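Local coordinates for protein transcriptional regulator, AsnC family (Agrobacterium tumefaciens str. C58, PDB 3I4P) that probably regulates transcription by binding specific DNA sequences through a winged helix-turn-helix domain, paired with an Lrp/AsnC-type ligand-binding domain that binds calcium, at residues A[64-69]-A[105-110]; A[11-16]-A[145-150]. All coordinates share one frame; numbering follows the deposited sequence.

Interaction 1 (A[64-69]-A[105-110]); sequences TVFVSI and LLRVVV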
loop_
_atom_site.group_PDB
_atom_site.type_symbol
_atom_site.label_atom_id
_atom_site.label_comp_id
_atom_site.label_asym_id
_atom_site.label_seq_id
_atom_site.Cartn_x
_atom_site.Cartn_y
_atom_site.Cartn_z
ATOM N N THR A 64 8.181 22.416 6.398
ATOM C CA THR A 64 7.410 21.513 7.239
ATOM C C THR A 64 7.556 20.074 6.712
ATOM O O THR A 64 7.408 19.805 5.532
ATOM C CB THR A 64 5.889 21.879 7.239
ATOM O OG1 THR A 64 5.709 23.169 7.824
ATOM C CG2 THR A 64 5.093 20.876 8.020
ATOM N N VAL A 65 7.826 19.159 7.628
ATOM C CA VAL A 65 7.931 17.749 7.348
ATOM C C VAL A 65 6.917 17.062 8.257
ATOM O O VAL A 65 6.862 17.340 9.450
ATOM C CB VAL A 65 9.332 17.244 7.719
ATOM C CG1 VAL A 65 9.503 15.808 7.240
ATOM C CG2 VAL A 65 10.377 18.196 7.173
ATOM N N PHE A 66 6.134 16.164 7.700
ATOM C CA PHE A 66 5.227 15.332 8.489
ATOM C C PHE A 66 5.861 13.965 8.614
ATOM O O PHE A 66 6.074 13.269 7.605
ATOM C CB PHE A 66 3.829 15.240 7.843
ATOM C CG PHE A 66 2.978 16.417 8.161
ATOM C CD1 PHE A 66 2.266 16.463 9.344
ATOM C CD2 PHE A 66 2.962 17.523 7.314
ATOM C CE1 PHE A 66 1.481 17.590 9.666
ATOM C CE2 PHE A 66 2.221 18.620 7.620
ATOM C CZ PHE A 66 1.464 18.656 8.801
ATOM N N VAL A 67 6.179 13.595 9.850
ATOM C CA VAL A 67 6.900 12.381 10.091
ATOM C C VAL A 67 5.930 11.346 10.631
ATOM O O VAL A 67 5.365 11.537 11.698
ATOM C CB VAL A 67 8.101 12.610 11.069
ATOM C CG1 VAL A 67 8.992 11.422 11.074
ATOM C CG2 VAL A 67 8.866 13.872 10.703
ATOM N N SER A 68 5.719 10.267 9.877
ATOM C CA SER A 68 4.885 9.127 10.298
ATOM C C SER A 68 5.699 7.976 10.940
ATOM O O SER A 68 6.577 7.387 10.299
ATOM C CB SER A 68 4.155 8.563 9.081
ATOM O OG SER A 68 3.296 9.521 8.497
ATOM N N ILE A 69 5.381 7.644 12.195
ATOM C CA ILE A 69 6.138 6.658 12.979
ATOM C C ILE A 69 5.276 5.445 13.263
ATOM O O ILE A 69 4.065 5.556 13.564
ATOM C CB ILE A 69 6.706 7.245 14.337
ATOM C CG1 ILE A 69 7.694 8.387 14.056
ATOM C CG2 ILE A 69 7.456 6.154 15.186
ATOM C CD1 ILE A 69 8.229 9.125 15.319
ATOM N N LEU A 105 2.107 10.623 14.503
ATOM C CA LEU A 105 2.326 11.629 13.478
ATOM C C LEU A 105 2.964 12.870 14.123
ATOM O O LEU A 105 2.419 13.437 15.085
ATOM C CB LEU A 105 1.035 11.977 12.726
ATOM C CG LEU A 105 1.152 12.938 11.521
ATOM C CD1 LEU A 105 2.070 12.386 10.406
ATOM C CD2 LEU A 105 -0.241 13.309 10.949
ATOM N N LEU A 106 4.119 13.266 13.583
ATOM C CA LEU A 106 4.799 14.502 14.000
ATOM C C LEU A 106 4.759 15.522 12.873
ATOM O O LEU A 106 4.843 15.154 11.703
ATOM C CB LEU A 106 6.270 14.276 14.371
ATOM C CG LEU A 106 6.778 13.349 15.474
ATOM C CD1 LEU A 106 6.156 11.965 15.462
ATOM C CD2 LEU A 106 8.350 13.245 15.317
ATOM N N ARG A 107 4.627 16.787 13.250
ATOM C CA ARG A 107 4.952 17.915 12.371
ATOM C C ARG A 107 6.233 18.572 12.839
ATOM O O ARG A 107 6.346 18.973 14.010
ATOM C CB ARG A 107 3.866 18.975 12.362
ATOM C CG ARG A 107 4.108 20.000 11.296
ATOM C CD ARG A 107 2.891 20.880 10.984
ATOM N NE ARG A 107 2.753 21.980 11.929
ATOM C CZ ARG A 107 3.365 23.172 11.883
ATOM N NH1 ARG A 107 3.112 24.056 12.837
ATOM N NH2 ARG A 107 4.221 23.501 10.941
ATOM N N VAL A 108 7.181 18.668 11.914
ATOM C CA VAL A 108 8.546 19.128 12.190
ATOM C C VAL A 108 8.799 20.328 11.300
ATOM O O VAL A 108 8.392 20.333 10.138
ATOM C CB VAL A 108 9.609 17.980 11.907
ATOM C CG1 VAL A 108 11.075 18.508 11.905
ATOM C CG2 VAL A 108 9.410 16.803 12.903
ATOM N N VAL A 109 9.441 21.352 11.851
ATOM C CA VAL A 109 9.847 22.535 11.061
ATOM C C VAL A 109 11.397 22.733 11.129
ATOM O O VAL A 109 12.038 22.587 12.188
ATOM C CB VAL A 109 9.042 23.818 11.472
ATOM C CG1 VAL A 109 7.492 23.606 11.232
ATOM C CG2 VAL A 109 9.303 24.169 12.905
ATOM N N VAL A 110 11.964 23.056 9.962
ATOM C CA VAL A 110 13.400 23.183 9.737
ATOM C C VAL A 110 13.567 24.135 8.529
ATOM O O VAL A 110 12.592 24.391 7.802
ATOM C CB VAL A 110 14.085 21.788 9.462
ATOM C CG1 VAL A 110 14.166 20.943 10.742
ATOM C CG2 VAL A 110 13.388 21.021 8.339
#

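Interaction 2 (A[11-16]-A[145-150]); sequences ILQEDS and TELPLD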
loop_
_atom_site.group_PDB
_atom_site.type_symbol
_atom_site.label_atom_id
_atom_site.label_comp_id
_atom_site.label_asym_id
_atom_site.label_seq_id
_atom_site.Cartn_x
_atom_site.Cartn_y
_atom_site.Cartn_z
ATOM N N ILE A 11 -12.375 37.344 18.927
ATOM C CA ILE A 11 -11.430 38.422 18.720
ATOM C C ILE A 11 -10.079 38.047 19.368
ATOM O O ILE A 11 -9.038 38.217 18.743
ATOM C CB ILE A 11 -11.947 39.758 19.265
ATOM C CG1 ILE A 11 -13.260 40.133 18.545
ATOM C CG2 ILE A 11 -10.864 40.857 19.112
ATOM C CD1 ILE A 11 -14.046 41.256 19.179
ATOM N N LEU A 12 -10.107 37.520 20.592
ATOM C CA LEU A 12 -8.864 37.215 21.325
ATOM C C LEU A 12 -7.972 36.223 20.551
ATOM O O LEU A 12 -6.780 36.412 20.476
ATOM C CB LEU A 12 -9.149 36.743 22.768
ATOM C CG LEU A 12 -9.598 37.824 23.771
ATOM C CD1 LEU A 12 -9.803 37.217 25.140
ATOM C CD2 LEU A 12 -8.599 38.986 23.871
ATOM N N GLN A 13 -8.574 35.233 19.913
ATOM C CA GLN A 13 -7.852 34.259 19.088
ATOM C C GLN A 13 -7.209 34.880 17.850
ATOM O O GLN A 13 -6.286 34.294 17.272
ATOM C CB GLN A 13 -8.804 33.159 18.603
ATOM C CG GLN A 13 -9.260 32.205 19.646
ATOM C CD GLN A 13 -9.829 30.931 19.016
ATOM O OE1 GLN A 13 -9.364 29.822 19.318
ATOM N NE2 GLN A 13 -10.781 31.088 18.090
ATOM N N GLU A 14 -7.748 36.013 17.411
ATOM C CA GLU A 14 -7.223 36.748 16.251
ATOM C C GLU A 14 -6.146 37.773 16.637
ATOM O O GLU A 14 -5.230 38.028 15.874
ATOM C CB GLU A 14 -8.359 37.466 15.491
ATOM C CG GLU A 14 -9.217 36.556 14.620
ATOM C CD GLU A 14 -10.617 37.129 14.279
ATOM O OE1 GLU A 14 -10.935 38.248 14.747
ATOM O OE2 GLU A 14 -11.401 36.433 13.563
ATOM N N ASP A 15 -6.278 38.354 17.824
ATOM C CA ASP A 15 -5.511 39.511 18.222
ATOM C C ASP A 15 -5.732 39.725 19.699
ATOM O O ASP A 15 -6.827 40.053 20.101
ATOM C CB ASP A 15 -5.983 40.743 17.436
ATOM C CG ASP A 15 -5.122 42.023 17.696
ATOM O OD1 ASP A 15 -4.095 41.982 18.424
ATOM O OD2 ASP A 15 -5.483 43.088 17.137
ATOM N N SER A 16 -4.698 39.542 20.518
ATOM C CA SER A 16 -4.811 39.779 21.974
ATOM C C SER A 16 -4.189 41.104 22.383
ATOM O O SER A 16 -3.983 41.351 23.560
ATOM C CB SER A 16 -4.138 38.645 22.760
ATOM O OG SER A 16 -2.746 38.564 22.499
ATOM N N THR A 145 -4.103 29.239 14.551
ATOM C CA THR A 145 -4.212 28.798 15.951
ATOM C C THR A 145 -5.627 29.046 16.502
ATOM O O THR A 145 -5.941 28.692 17.635
ATOM C CB THR A 145 -3.145 29.584 16.797
ATOM O OG1 THR A 145 -3.464 30.987 16.799
ATOM C CG2 THR A 145 -1.747 29.373 16.196
ATOM N N GLU A 146 -6.467 29.674 15.675
ATOM C CA GLU A 146 -7.917 29.847 15.930
ATOM C C GLU A 146 -8.661 28.522 15.818
ATOM O O GLU A 146 -8.650 27.856 14.776
ATOM C CB GLU A 146 -8.534 30.840 14.941
ATOM C CG GLU A 146 -7.949 32.239 15.078
ATOM C CD GLU A 146 -8.239 33.155 13.905
ATOM O OE1 GLU A 146 -9.255 32.930 13.206
ATOM O OE2 GLU A 146 -7.475 34.118 13.677
ATOM N N LEU A 147 -9.306 28.146 16.905
ATOM C CA LEU A 147 -10.230 27.034 16.914
ATOM C C LEU A 147 -11.608 27.468 16.367
ATOM O O LEU A 147 -11.996 28.619 16.483
ATOM C CB LEU A 147 -10.351 26.460 18.339
ATOM C CG LEU A 147 -9.023 25.935 18.954
ATOM C CD1 LEU A 147 -9.230 25.490 20.397
ATOM C CD2 LEU A 147 -8.386 24.796 18.080
ATOM N N PRO A 148 -12.361 26.518 15.772
ATOM C CA PRO A 148 -13.772 26.808 15.429
ATOM C C PRO A 148 -14.578 26.973 16.706
ATOM O O PRO A 148 -14.404 26.186 17.658
ATOM C CB PRO A 148 -14.209 25.555 14.637
ATOM C CG PRO A 148 -13.268 24.440 15.081
ATOM C CD PRO A 148 -11.951 25.134 15.407
ATOM N N LEU A 149 -15.416 28.010 16.766
ATOM C CA LEU A 149 -16.106 28.344 17.996
ATOM C C LEU A 149 -17.606 28.016 17.897
ATOM O O LEU A 149 -18.354 28.211 18.870
ATOM C CB LEU A 149 -15.834 29.809 18.393
ATOM C CG LEU A 149 -14.356 30.168 18.638
ATOM C CD1 LEU A 149 -14.188 31.654 18.906
ATOM C CD2 LEU A 149 -13.791 29.363 19.781
ATOM N N ASP A 150 -18.008 27.475 16.743
ATOM C CA ASP A 150 -19.379 27.056 16.500
ATOM C C ASP A 150 -19.833 25.886 17.402
ATOM O O ASP A 150 -21.006 25.669 17.541
ATOM C CB ASP A 150 -19.571 26.711 15.008
HETATM O O HOH W 1 -5.424 31.802 18.406
HETATM O O HOH W 2 -6.913 29.118 19.957
HETATM O O HOH W 3 -5.053 34.343 14.610
HETATM O O HOH W 4 -10.524 34.758 11.535
#

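Interaction 1 (A[64-69]-A[105-110])
Val65 and Val67 pair with Val108 and Leu106 as neighbouring antiparallel strands at the centre of the four-stranded sheet of the Lrp/AsnC ligand-binding domain, an alpha/beta sandwich of the dimeric alpha-beta barrel clan. Strand order is 92-98, 104-110, 63-70, 131-143, so both partners are inner strands; their local axes run 155° apart. Two hydrogen-bonded pairs fix the register. Val65 N gives to Val108 O at 2.8 Å, with Val108 N returning to Val65 O, and Val67 with Leu106 repeats the exchange. At the non-hydrogen-bonded pairs, CA-H...O contacts such as Phe66 CA to Leu106 O (3.2 Å) fill in between.

The face bearing Val65, Val67, Leu106 and Val108 is aliphatic and packs against helix 113-126. Here Val67 CG2 meets Val108 CG2 at 3.7 Å on the diagonal, while further along Ile69 CD1 reaches Leu106 CD1 at 3.5 Å. Val67 also touches Val132, a residue of a calcium site seen in a structure of this protein, though no calcium is bound to this chain here. The face bearing Thr64, Phe66 and Arg107 turns to the second subunit, whose Tyr96 meets the Phe66 ring edge-to-face.

On that face Arg107 CG stands anti to the backbone N (chi1 -171°), which puts CG over one face of the Phe66 ring, offset toward its rim; a bend at chi3 then turns the guanidinium off to its NE salt bridge with Glu94 of the same chain, the ring and guanidinium planes lying 45° apart. CG makes a CH-pi contact 4.2 Å from the Phe66 ring centroid, and Arg107 CD comes within 3.4 Å of Phe66 CZ.

Interaction 2 (A[11-16]-A[145-150])
Gln13 reaches the 145-150 loop with CB and with its terminal amide; CB packs 3.7 Å from Glu146 CG. Chi1 of -72° sets CG anti to the carbonyl carbon, and the extended chain beyond it delivers the amide to the Leu147 backbone. There CD lies 3.8 Å from Glu146 CA. OE1 accepts from Leu147 N at 2.9 Å, the donor standing above the carbonyl plane, 36° out of it. Water 2 lies within hydrogen-bonding distance of both OE1 and Thr145 O. This contact ties segment 11-16, in the winged helix-turn-helix domain, to the segment that follows strand 131-143 of the ligand-binding domain; Leu54 of the second subunit packs on Gln13 as well. At the other branch of the amide, NE2 gives to Leu147 O over 3.2 Å in a nearly straight bond (177°), lying on a lone pair in the carbonyl plane. The pair of bonds fixes the amide's rotation, and Leu149 CD1 lies 3.5 Å from NE2. Next along the segment, Glu14 CG comes 3.1 Å from Glu146 OE2, and water 4 donates to Glu14 OE2 and Glu146 OE1, which probably eases the closeness of the two like-charged carboxylates.

Interaction 1 is core: eleven of its twelve touching residues are buried, and reciprocal backbone bonds between inner strands are backed by apolar packing. Interaction 2 is only partly buried, buries less than half as much surface (275 against 583 Å²), and rests on one side-chain amide and ordered waters, with two carboxylates lying close by. The first stays within the ligand-binding sheet, whereas the second joins the DNA-binding domain to the chain's C-terminal part. Their centres lie 25 Å apart and they do not touch, yet 64-69 and 105-110 are nested inside the loop closed by interaction 2. The second subunit bridges both: its Pro148 packs on Val109, and its Val109 on Pro148.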